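Glycosyl hydrolases family 31 family protein (Aspergillus niger, PDB 6DRU) catalyses the hydrolytic release of alpha-xylose from the non-reducing terminal glucose of xyloglucan oligosaccharides. Local coordinates at residues 256-261 with 284-289; 319-324 with 464-469. All blocks are in the same frame, centred on the assembly; numbering follows the deposited sequence.

How the interactions relate
Interactions 1 and 2 both belong to the TIM barrel but differ in chemistry with their level in it. Interaction 1 joins the loops that follow strands 252-254 and 281-284; although it is buried, no hydrogen bond joins the loops directly, and two waters bridge them while xylose bonds to Asp285, beside a small apolar touch of Leu257 on Tyr286. Interaction 2 brings strand 319-328 against residues 464-469, where methionine, valine and leucine pack inside the barrel and Glu319 and His465, partly exposed at one end, add a polar note. The two meet directly: Ile284 N lies 2.7 Å from Met321 O, a probable hydrogen bond between adjacent strands, and Ser323 packs against Ile284 and Asp285.

Interaction 1. Residues 256-261 with 284-289; sequences KLRYEN and IDYQSW. With NAG (2-acetamido-2-deoxy-beta-D-glucopyranose), chain C; XYS (alpha-D-xylopyranose), chain N; NAG (2-acetamido-2-deoxy-beta-D-glucopyranose), chain D; BMA (beta-D-mannopyranose), chain B.
Arg258 and Gln287 cross at about a right angle, the CB of Gln287 sitting 3.6 Å above the centre of the guanidinium plane. The arginine chain runs extended from CG to NE, which carries its flat end past Tyr286 O to the backbone of Gln287. Its guanidinium and the Gln287 amide are turned 73° apart, and that amide looks elsewhere, OE1 bonding to Trp357. In the guanidinium plane, at its edge, water 2 accepts a bond from NH1 at 2.9 Å and also lies within bonding range of Tyr259 O and Tyr286 O.

Both segments are loops at the C-terminal ends of parallel strands in the family 31 TIM barrel, the rim where such enzymes place their active site, and Leu257, Asp285 and Tyr286 line the xylose pocket. The Tyr286 ring is sandwiched: Gln287 CG lies over the centre of one face, 3.7 Å above it, while xylose C5 covers the opposite face nearer the rim. Leu257 CD1 approaches the same ring obliquely, 3.8 Å from CE1, and also touches the sugar. Asp285 OD2 receives the xylose O4 hydroxyl at 2.5 Å, and the CG of Leu257 packs beside that oxygen. His557, Arg470 and the proton donor Asp487 bind the xylose too.

Farther from the sugar, water 1 bridges the turn made by the cis peptide between Leu257 and Arg258, donating to Lys256 O and accepting from Tyr259 N at 2.8 Å, with a weak bond from Asp285 N tying in the second loop.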
ATOM      1  N   LYS A 256     -25.955 -34.535 -16.144  1.00 59.10           N
ATOM      2  CA  LYS A 256     -25.569 -33.914 -17.405  1.00 61.46           C
ATOM      3  C   LYS A 256     -25.900 -32.431 -17.321  1.00 63.39           C
ATOM      4  O   LYS A 256     -26.502 -31.961 -16.353  1.00 65.06           O
ATOM      5  CB  LYS A 256     -26.270 -34.552 -18.606  1.00 55.75           C
ATOM      6  CG  LYS A 256     -27.716 -34.126 -18.781  1.00 60.10           C
ATOM      7  CD  LYS A 256     -28.208 -34.448 -20.181  1.00 62.17           C
ATOM      8  CE  LYS A 256     -29.528 -33.760 -20.477  1.00 59.20           C
ATOM      9  NZ  LYS A 256     -29.897 -33.875 -21.915  1.00 61.29           N
ATOM     10  N   LEU A 257     -25.504 -31.701 -18.356  1.00 57.78           N
ATOM     11  CA  LEU A 257     -25.860 -30.296 -18.516  1.00 57.99           C
ATOM     12  C   LEU A 257     -26.802 -30.209 -19.715  1.00 61.22           C
ATOM     13  O   LEU A 257     -26.350 -30.227 -20.864  1.00 67.77           O
ATOM     14  CB  LEU A 257     -24.614 -29.431 -18.703  1.00 56.35           C
ATOM     15  CG  LEU A 257     -24.698 -27.902 -18.565  1.00 53.09           C
ATOM     16  CD1 LEU A 257     -23.305 -27.301 -18.617  1.00 54.95           C
ATOM     17  CD2 LEU A 257     -25.575 -27.243 -19.622  1.00 44.31           C
ATOM     18  N   ARG A 258     -28.107 -30.119 -19.460  1.00 64.27           N
ATOM     19  CA  ARG A 258     -28.704 -30.171 -18.126  1.00 55.55           C
ATOM     20  C   ARG A 258     -30.149 -30.640 -18.253  1.00 54.64           C
ATOM     21  O   ARG A 258     -30.758 -30.498 -19.313  1.00 59.20           O
ATOM     22  CB  ARG A 258     -28.655 -28.799 -17.438  1.00 60.14           C
ATOM     23  CG  ARG A 258     -29.381 -27.689 -18.182  1.00 54.93           C
ATOM     24  CD  ARG A 258     -29.156 -26.346 -17.506  1.00 50.36           C
ATOM     25  NE  ARG A 258     -29.868 -25.260 -18.175  1.00 63.74           N
ATOM     26  CZ  ARG A 258     -31.088 -24.850 -17.840  1.00 67.55           C
ATOM     27  NH1 ARG A 258     -31.740 -25.436 -16.844  1.00 51.70           N
ATOM     28  NH2 ARG A 258     -31.660 -23.853 -18.502  1.00 66.57           N
ATOM     29  N   TYR A 259     -30.704 -31.202 -17.181  1.00 51.36           N
ATOM     30  CA  TYR A 259     -32.124 -31.532 -17.160  1.00 55.82           C
ATOM     31  C   TYR A 259     -32.907 -30.270 -16.820  1.00 58.46           C
ATOM     32  O   TYR A 259     -32.760 -29.714 -15.726  1.00 61.03           O
ATOM     33  CB  TYR A 259     -32.401 -32.661 -16.169  1.00 54.74           C
ATOM     34  CG  TYR A 259     -31.584 -33.899 -16.467  1.00 61.32           C
ATOM     35  CD1 TYR A 259     -31.787 -34.620 -17.636  1.00 58.81           C
ATOM     36  CD2 TYR A 259     -30.602 -34.339 -15.589  1.00 70.97           C
ATOM     37  CE1 TYR A 259     -31.038 -35.745 -17.920  1.00 60.11           C
ATOM     38  CE2 TYR A 259     -29.848 -35.464 -15.866  1.00 63.46           C
ATOM     39  CZ  TYR A 259     -30.069 -36.161 -17.033  1.00 61.58           C
ATOM     40  OH  TYR A 259     -29.323 -37.283 -17.310  1.00 74.83           O
ATOM     41  N   GLU A 260     -33.742 -29.826 -17.758  1.00 53.49           N
ATOM     42  CA  GLU A 260     -34.193 -28.441 -17.788  1.00 51.60           C
ATOM     43  C   GLU A 260     -35.515 -28.202 -17.068  1.00 60.85           C
ATOM     44  O   GLU A 260     -35.697 -27.129 -16.480  1.00 66.54           O
ATOM     45  CB  GLU A 260     -34.294 -27.977 -19.245  1.00 54.14           C
ATOM     46  CG  GLU A 260     -34.391 -26.479 -19.430  1.00 59.85           C
ATOM     47  CD  GLU A 260     -35.812 -26.022 -19.657  1.00 73.79           C
ATOM     48  OE1 GLU A 260     -36.728 -26.859 -19.526  1.00 72.29           O
ATOM     49  OE2 GLU A 260     -36.013 -24.828 -19.965  1.00 88.27           O
ATOM     50  N   ASN A 261     -36.447 -29.152 -17.096  1.00 59.96           N
ATOM     51  CA  ASN A 261     -37.730 -28.975 -16.425  1.00 60.03           C
ATOM     52  C   ASN A 261     -38.080 -30.243 -15.652  1.00 66.15           C
ATOM     53  O   ASN A 261     -37.375 -31.254 -15.715  1.00 65.27           O
ATOM     54  CB  ASN A 261     -38.839 -28.596 -17.420  1.00 64.82           C
ATOM     55  CG  ASN A 261     -39.212 -29.732 -18.361  1.00 67.15           C
ATOM     56  OD1 ASN A 261     -39.784 -30.739 -17.945  1.00 71.37           O
ATOM     57  ND2 ASN A 261     -38.907 -29.562 -19.643  1.00 64.17           N
ATOM     58  N   ILE A 284     -29.622 -32.401 -10.844  1.00 66.53           N
ATOM     59  CA  ILE A 284     -30.144 -31.262 -11.594  1.00 56.75           C
ATOM     60  C   ILE A 284     -29.086 -30.168 -11.589  1.00 60.38           C
ATOM     61  O   ILE A 284     -28.620 -29.752 -10.521  1.00 59.42           O
ATOM     62  CB  ILE A 284     -31.465 -30.747 -10.996  1.00 60.00           C
ATOM     63  CG1 ILE A 284     -32.526 -31.849 -11.007  1.00 65.28           C
ATOM     64  CG2 ILE A 284     -31.958 -29.527 -11.762  1.00 50.40           C
ATOM     65  CD1 ILE A 284     -33.819 -31.452 -10.327  1.00 52.19           C
ATOM     66  N   ASP A 285     -28.714 -29.694 -12.777  1.00 56.94           N
ATOM     67  CA  ASP A 285     -27.595 -28.769 -12.914  1.00 59.26           C
ATOM     68  C   ASP A 285     -28.059 -27.333 -12.659  1.00 63.39           C
ATOM     69  O   ASP A 285     -29.139 -27.083 -12.117  1.00 60.86           O
ATOM     70  CB  ASP A 285     -26.949 -28.934 -14.288  1.00 51.39           C
ATOM     71  CG  ASP A 285     -25.509 -28.446 -14.324  1.00 64.93           C
ATOM     72  OD1 ASP A 285     -25.065 -27.819 -13.338  1.00 67.11           O
ATOM     73  OD2 ASP A 285     -24.824 -28.684 -15.341  1.00 69.09           O
ATOM     74  N   TYR A 286     -27.230 -26.367 -13.051  1.00 63.09           N
ATOM     75  CA  TYR A 286     -27.463 -24.958 -12.762  1.00 64.30           C
ATOM     76  C   TYR A 286     -28.478 -24.367 -13.742  1.00 61.38           C
ATOM     77  O   TYR A 286     -29.110 -25.077 -14.530  1.00 70.63           O
ATOM     78  CB  TYR A 286     -26.138 -24.192 -12.769  1.00 61.13           C
ATOM     79  CG  TYR A 286     -25.461 -24.013 -14.119  1.00 59.19           C
ATOM     80  CD1 TYR A 286     -25.638 -24.923 -15.156  1.00 62.35           C
ATOM     81  CD2 TYR A 286     -24.627 -22.927 -14.347  1.00 64.92           C
ATOM     82  CE1 TYR A 286     -25.009 -24.748 -16.378  1.00 65.62           C
ATOM     83  CE2 TYR A 286     -23.993 -22.747 -15.561  1.00 61.28           C
ATOM     84  CZ  TYR A 286     -24.187 -23.657 -16.575  1.00 61.18           C
ATOM     85  OH  TYR A 286     -23.557 -23.475 -17.785  1.00 50.33           O
ATOM     86  N   GLN A 287     -28.651 -23.044 -13.682  1.00 63.65           N
ATOM     87  CA  GLN A 287     -29.584 -22.293 -14.523  1.00 60.02           C
ATOM     88  C   GLN A 287     -31.027 -22.760 -14.360  1.00 63.92           C
ATOM     89  O   GLN A 287     -31.883 -22.443 -15.192  1.00 68.21           O
ATOM     90  CB  GLN A 287     -29.171 -22.347 -15.998  1.00 61.26           C
ATOM     91  CG  GLN A 287     -27.768 -21.822 -16.272  1.00 64.47           C
ATOM     92  CD  GLN A 287     -27.635 -20.333 -16.008  1.00 69.46           C
ATOM     93  OE1 GLN A 287     -27.500 -19.900 -14.863  1.00 76.46           O
ATOM     94  NE2 GLN A 287     -27.675 -19.539 -17.071  1.00 73.10           N
ATOM     95  N   SER A 288     -31.315 -23.503 -13.294  1.00 57.77           N
ATOM     96  CA  SER A 288     -32.657 -23.986 -13.007  1.00 55.53           C
ATOM     97  C   SER A 288     -33.426 -23.060 -12.075  1.00 59.38           C
ATOM     98  O   SER A 288     -34.510 -23.425 -11.611  1.00 63.21           O
ATOM     99  CB  SER A 288     -32.589 -25.392 -12.404  1.00 61.00           C
ATOM    100  OG  SER A 288     -31.631 -25.451 -11.361  1.00 52.31           O
ATOM    101  N   TRP A 289     -32.895 -21.875 -11.799  1.00 66.15           N
ATOM    102  CA  TRP A 289     -33.510 -20.902 -10.911  1.00 62.25           C
ATOM    103  C   TRP A 289     -34.041 -19.721 -11.712  1.00 61.46           C
ATOM    104  O   TRP A 289     -33.730 -19.545 -12.893  1.00 66.19           O
ATOM    105  CB  TRP A 289     -32.503 -20.422  -9.861  1.00 57.86           C
ATOM    106  CG  TRP A 289     -31.158 -20.112 -10.445  1.00 63.47           C
ATOM    107  CD1 TRP A 289     -30.820 -19.026 -11.202  1.00 59.10           C
ATOM    108  CD2 TRP A 289     -29.967 -20.901 -10.323  1.00 64.23           C
ATOM    109  NE1 TRP A 289     -29.494 -19.091 -11.559  1.00 58.95           N
ATOM    110  CE2 TRP A 289     -28.948 -20.232 -11.031  1.00 59.99           C
ATOM    111  CE3 TRP A 289     -29.665 -22.107  -9.683  1.00 56.04           C
ATOM    112  CZ2 TRP A 289     -27.649 -20.728 -11.116  1.00 52.38           C
ATOM    113  CZ3 TRP A 289     -28.375 -22.598  -9.769  1.00 58.05           C
ATOM    114  CH2 TRP A 289     -27.383 -21.909 -10.480  1.00 59.46           C
TER
HETATM  115  C1  NAG C   1     -39.698 -30.326 -20.624  1.00 73.01           C
HETATM  116  C2  NAG C   1     -40.053 -29.525 -21.859  1.00 70.12           C
HETATM  117  C3  NAG C   1     -40.582 -30.371 -22.957  1.00 70.11           C
HETATM  118  C4  NAG C   1     -39.653 -31.535 -23.212  1.00 70.68           C
HETATM  119  C5  NAG C   1     -39.416 -32.286 -21.921  1.00 65.64           C
HETATM  120  C6  NAG C   1     -38.445 -33.421 -22.154  1.00 69.08           C
HETATM  121  C7  NAG C   1     -40.579 -27.182 -21.389  1.00 68.97           C
HETATM  122  C8  NAG C   1     -39.129 -26.847 -21.630  1.00 60.73           C
HETATM  123  N2  NAG C   1     -41.004 -28.527 -21.512  1.00 72.51           N
HETATM  124  O3  NAG C   1     -40.752 -29.590 -24.116  1.00 71.06           O
HETATM  125  O4  NAG C   1     -40.232 -32.389 -24.168  1.00 69.09           O
HETATM  126  O5  NAG C   1     -38.866 -31.404 -20.976  1.00 72.57           O
HETATM  127  O6  NAG C   1     -37.270 -32.911 -22.744  1.00 78.42           O
HETATM  128  O7  NAG C   1     -41.366 -26.306 -21.093  1.00 82.98           O
HETATM  129  C1  XYS N 834     -19.700 -25.394 -14.109  1.00 74.91           C
HETATM  130  C2  XYS N 834     -19.529 -26.796 -13.570  1.00 72.98           C
HETATM  131  C3  XYS N 834     -20.284 -27.760 -14.458  1.00 72.64           C
HETATM  132  C4  XYS N 834     -21.719 -27.303 -14.601  1.00 71.74           C
HETATM  133  C5  XYS N 834     -21.744 -25.854 -15.033  1.00 73.07           C
HETATM  134  O1  XYS N 834     -19.209 -25.337 -15.427  1.00 64.79           O
HETATM  135  O2  XYS N 834     -18.163 -27.132 -13.549  1.00 73.96           O
HETATM  136  O3  XYS N 834     -20.253 -29.050 -13.892  1.00 76.70           O
HETATM  137  O4  XYS N 834     -22.366 -28.092 -15.571  1.00 63.86           O
HETATM  138  O5  XYS N 834     -21.066 -25.054 -14.089  1.00 71.89           O
HETATM  139  C1  NAG D   1     -29.951 -16.406 -17.692  1.00 58.92           C
HETATM  140  C2  NAG D   1     -30.420 -16.376 -19.133  1.00 64.08           C
HETATM  141  C3  NAG D   1     -31.846 -16.750 -19.334  1.00 62.52           C
HETATM  142  C4  NAG D   1     -32.280 -17.891 -18.441  1.00 64.94           C
HETATM  143  C5  NAG D   1     -31.846 -17.630 -17.019  1.00 60.71           C
HETATM  144  C6  NAG D   1     -32.285 -18.770 -16.128  1.00 64.41           C
HETATM  145  C7  NAG D   1     -29.015 -14.708 -20.294  1.00 69.22           C
HETATM  146  C8  NAG D   1     -28.825 -13.297 -20.806  1.00 67.01           C
HETATM  147  N2  NAG D   1     -30.218 -15.059 -19.627  1.00 67.86           N
HETATM  148  O3  NAG D   1     -32.051 -17.072 -20.691  1.00 59.96           O
HETATM  149  O4  NAG D   1     -33.681 -18.008 -18.488  1.00 60.95           O
HETATM  150  O5  NAG D   1     -30.447 -17.527 -17.007  1.00 68.69           O
HETATM  151  O6  NAG D   1     -31.367 -18.927 -15.071  1.00 86.12           O
HETATM  152  O7  NAG D   1     -28.143 -15.537 -20.454  1.00 70.82           O
HETATM  153  C1  BMA B   3     -37.490 -21.798 -21.820  1.00 73.60           C
HETATM  154  C2  BMA B   3     -37.629 -23.206 -22.404  1.00 70.00           C
HETATM  155  C3  BMA B   3     -38.828 -23.229 -23.354  1.00 75.95           C
HETATM  156  C4  BMA B   3     -40.096 -22.674 -22.686  1.00 69.87           C
HETATM  157  C5  BMA B   3     -39.805 -21.294 -22.080  1.00 72.16           C
HETATM  158  C6  BMA B   3     -40.982 -20.724 -21.308  1.00 64.89           C
HETATM  159  O2  BMA B   3     -37.912 -24.104 -21.346  1.00 67.60           O
HETATM  160  O3  BMA B   3     -39.075 -24.532 -23.869  1.00 77.82           O
HETATM  161  O4  BMA B   3     -41.133 -22.555 -23.647  1.00 73.36           O
HETATM  162  O5  BMA B   3     -38.688 -21.410 -21.185  1.00 71.04           O
HETATM  163  O6  BMA B   3     -41.656 -21.794 -20.659  1.00 63.78           O
HETATM  164  O   HOH W   1     -29.035 -31.758 -14.953  1.00 52.75           O
HETATM  165  O   HOH W   2     -30.899 -27.466 -14.970  1.00 55.45           O

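Interaction 2. Residues 319-324 with 464-469; sequences EMMASL and DHVSLS
Glu319 OE2 stands at the edge of the His465 ring, near its plane and 3.5 Å from ND1, the closest polar approach between strand 319-324 and residues 464-469. The carboxylate and ring planes are 55° apart; the glutamate chain bends at chi2, and the two side chains cross at about a right angle. Tyr385 meets the same imidazole edge-to-face. Deeper in, the contact turns apolar. Met321 holds CG anti to the backbone N (chi1 176°) and stays extended until a bend at chi3 turns CE toward Val466 CG2, 3.9 Å away, while SD lies 3.8 Å from Leu468 CB. Both valine and leucine are met crosswise, at about a right angle. The backbones remain well apart, Met321 and Ser467 having CA atoms 8.2 Å from each other, because strand 391-394 runs between them in the sheet. Its Asn391 spans the gap, ND2 bonding to Met320 O and OD1 to Val466 N. Side chains of strand 319-328, and of strand 467-469 with the loop leading into it, meet over strand 391-394 inside the curved sheet, as in the interior of a TIM barrel.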
ATOM      1  N   GLU A 319     -31.957 -41.045  -4.946  1.00 60.85           N
ATOM      2  CA  GLU A 319     -32.043 -39.728  -4.343  1.00 51.06           C
ATOM      3  C   GLU A 319     -31.773 -38.660  -5.400  1.00 61.77           C
ATOM      4  O   GLU A 319     -31.434 -38.957  -6.547  1.00 65.55           O
ATOM      5  CB  GLU A 319     -31.066 -39.604  -3.176  1.00 57.26           C
ATOM      6  CG  GLU A 319     -31.442 -40.454  -1.973  1.00 59.37           C
ATOM      7  CD  GLU A 319     -31.556 -39.641  -0.697  1.00 93.05           C
ATOM      8  OE1 GLU A 319     -32.543 -38.889  -0.550  1.00 87.02           O
ATOM      9  OE2 GLU A 319     -30.656 -39.758   0.164  1.00102.62           O
ATOM     10  N   MET A 320     -31.919 -37.399  -5.005  1.00 68.02           N
ATOM     11  CA  MET A 320     -31.773 -36.288  -5.931  1.00 63.47           C
ATOM     12  C   MET A 320     -30.761 -35.280  -5.407  1.00 61.86           C
ATOM     13  O   MET A 320     -30.559 -35.143  -4.197  1.00 61.86           O
ATOM     14  CB  MET A 320     -33.117 -35.592  -6.185  1.00 64.35           C
ATOM     15  CG  MET A 320     -34.158 -36.490  -6.831  1.00 61.45           C
ATOM     16  SD  MET A 320     -35.291 -35.568  -7.886  1.00 76.98           S
ATOM     17  CE  MET A 320     -34.163 -34.972  -9.144  1.00 66.61           C
ATOM     18  N   MET A 321     -30.124 -34.579  -6.345  1.00 60.05           N
ATOM     19  CA  MET A 321     -29.162 -33.528  -6.047  1.00 57.33           C
ATOM     20  C   MET A 321     -29.442 -32.333  -6.946  1.00 56.25           C
ATOM     21  O   MET A 321     -29.758 -32.498  -8.128  1.00 67.02           O
ATOM     22  CB  MET A 321     -27.716 -34.010  -6.248  1.00 47.23           C
ATOM     23  CG  MET A 321     -26.669 -32.928  -6.052  1.00 54.22           C
ATOM     24  SD  MET A 321     -24.974 -33.528  -6.175  1.00 63.94           S
ATOM     25  CE  MET A 321     -24.807 -34.399  -4.618  1.00 55.77           C
ATOM     26  N   ALA A 322     -29.326 -31.131  -6.383  1.00 60.27           N
ATOM     27  CA  ALA A 322     -29.580 -29.901  -7.118  1.00 58.22           C
ATOM     28  C   ALA A 322     -28.384 -28.968  -6.988  1.00 57.00           C
ATOM     29  O   ALA A 322     -27.606 -29.044  -6.033  1.00 60.10           O
ATOM     30  CB  ALA A 322     -30.851 -29.203  -6.624  1.00 51.81           C
ATOM     31  N   SER A 323     -28.255 -28.072  -7.962  1.00 56.29           N
ATOM     32  CA  SER A 323     -27.111 -27.181  -8.074  1.00 56.01           C
ATOM     33  C   SER A 323     -27.436 -25.796  -7.531  1.00 58.05           C
ATOM     34  O   SER A 323     -28.569 -25.316  -7.631  1.00 67.97           O
ATOM     35  CB  SER A 323     -26.659 -27.065  -9.532  1.00 59.32           C
ATOM     36  OG  SER A 323     -25.765 -25.979  -9.710  1.00 63.37           O
ATOM     37  N   LEU A 324     -26.422 -25.154  -6.954  1.00 56.02           N
ATOM     38  CA  LEU A 324     -26.538 -23.774  -6.508  1.00 61.18           C
ATOM     39  C   LEU A 324     -25.197 -23.080  -6.696  1.00 58.99           C
ATOM     40  O   LEU A 324     -24.141 -23.680  -6.478  1.00 54.80           O
ATOM     41  CB  LEU A 324     -26.985 -23.680  -5.043  1.00 55.16           C
ATOM     42  CG  LEU A 324     -26.067 -24.264  -3.967  1.00 54.30           C
ATOM     43  CD1 LEU A 324     -26.041 -23.366  -2.742  1.00 47.86           C
ATOM     44  CD2 LEU A 324     -26.518 -25.664  -3.590  1.00 63.48           C
ATOM     45  N   ASP A 464     -25.936 -39.060   6.086  1.00 70.74           N
ATOM     46  CA  ASP A 464     -27.170 -39.416   5.396  1.00 73.28           C
ATOM     47  C   ASP A 464     -27.216 -38.851   3.987  1.00 67.59           C
ATOM     48  O   ASP A 464     -27.861 -39.435   3.109  1.00 75.25           O
ATOM     49  CB  ASP A 464     -28.386 -38.913   6.180  1.00 84.13           C
ATOM     50  CG  ASP A 464     -28.734 -39.805   7.354  1.00105.23           C
ATOM     51  OD1 ASP A 464     -28.008 -40.793   7.593  1.00113.38           O
ATOM     52  OD2 ASP A 464     -29.735 -39.512   8.042  1.00108.91           O
ATOM     53  N   HIS A 465     -26.541 -37.727   3.755  1.00 70.20           N
ATOM     54  CA  HIS A 465     -26.535 -37.062   2.464  1.00 65.99           C
ATOM     55  C   HIS A 465     -25.136 -36.526   2.196  1.00 66.82           C
ATOM     56  O   HIS A 465     -24.296 -36.443   3.097  1.00 73.75           O
ATOM     57  CB  HIS A 465     -27.577 -35.939   2.423  1.00 60.91           C
ATOM     58  CG  HIS A 465     -28.903 -36.333   2.996  1.00 70.12           C
ATOM     59  ND1 HIS A 465     -29.834 -37.062   2.287  1.00 71.69           N
ATOM     60  CD2 HIS A 465     -29.443 -36.119   4.219  1.00 69.30           C
ATOM     61  CE1 HIS A 465     -30.897 -37.270   3.045  1.00 72.17           C
ATOM     62  NE2 HIS A 465     -30.685 -36.707   4.221  1.00 82.46           N
ATOM     63  N   VAL A 466     -24.884 -36.161   0.939  1.00 61.07           N
ATOM     64  CA  VAL A 466     -23.582 -35.671   0.509  1.00 66.09           C
ATOM     65  C   VAL A 466     -23.753 -34.346  -0.219  1.00 61.83           C
ATOM     66  O   VAL A 466     -24.858 -33.937  -0.575  1.00 62.74           O
ATOM     67  CB  VAL A 466     -22.842 -36.677  -0.397  1.00 64.68           C
ATOM     68  CG1 VAL A 466     -22.759 -38.038   0.264  1.00 59.18           C
ATOM     69  CG2 VAL A 466     -23.537 -36.775  -1.745  1.00 54.86           C
ATOM     70  N   SER A 467     -22.624 -33.673  -0.431  1.00 61.06           N
ATOM     71  CA  SER A 467     -22.557 -32.480  -1.257  1.00 54.25           C
ATOM     72  C   SER A 467     -21.450 -32.658  -2.285  1.00 69.12           C
ATOM     73  O   SER A 467     -20.463 -33.359  -2.043  1.00 68.35           O
ATOM     74  CB  SER A 467     -22.304 -31.215  -0.424  1.00 56.49           C
ATOM     75  OG  SER A 467     -20.974 -31.177   0.060  1.00 56.56           O
ATOM     76  N   LEU A 468     -21.626 -32.030  -3.443  1.00 62.29           N
ATOM     77  CA  LEU A 468     -20.669 -32.111  -4.540  1.00 58.94           C
ATOM     78  C   LEU A 468     -20.006 -30.747  -4.687  1.00 58.00           C
ATOM     79  O   LEU A 468     -20.655 -29.775  -5.088  1.00 63.27           O
ATOM     80  CB  LEU A 468     -21.358 -32.544  -5.832  1.00 58.82           C
ATOM     81  CG  LEU A 468     -20.508 -32.682  -7.096  1.00 53.53           C
ATOM     82  CD1 LEU A 468     -19.384 -33.685  -6.895  1.00 45.73           C
ATOM     83  CD2 LEU A 468     -21.380 -33.094  -8.268  1.00 52.39           C
ATOM     84  N   SER A 469     -18.719 -30.678  -4.358  1.00 53.83           N
ATOM     85  CA  SER A 469     -17.966 -29.433  -4.370  1.00 52.14           C
ATOM     86  C   SER A 469     -16.830 -29.513  -5.380  1.00 56.48           C
ATOM     87  O   SER A 469     -16.283 -30.589  -5.643  1.00 60.93           O
ATOM     88  CB  SER A 469     -17.405 -29.118  -2.977  1.00 53.00           C
ATOM     89  OG  SER A 469     -16.432 -28.090  -3.034  1.00 54.92           O
TER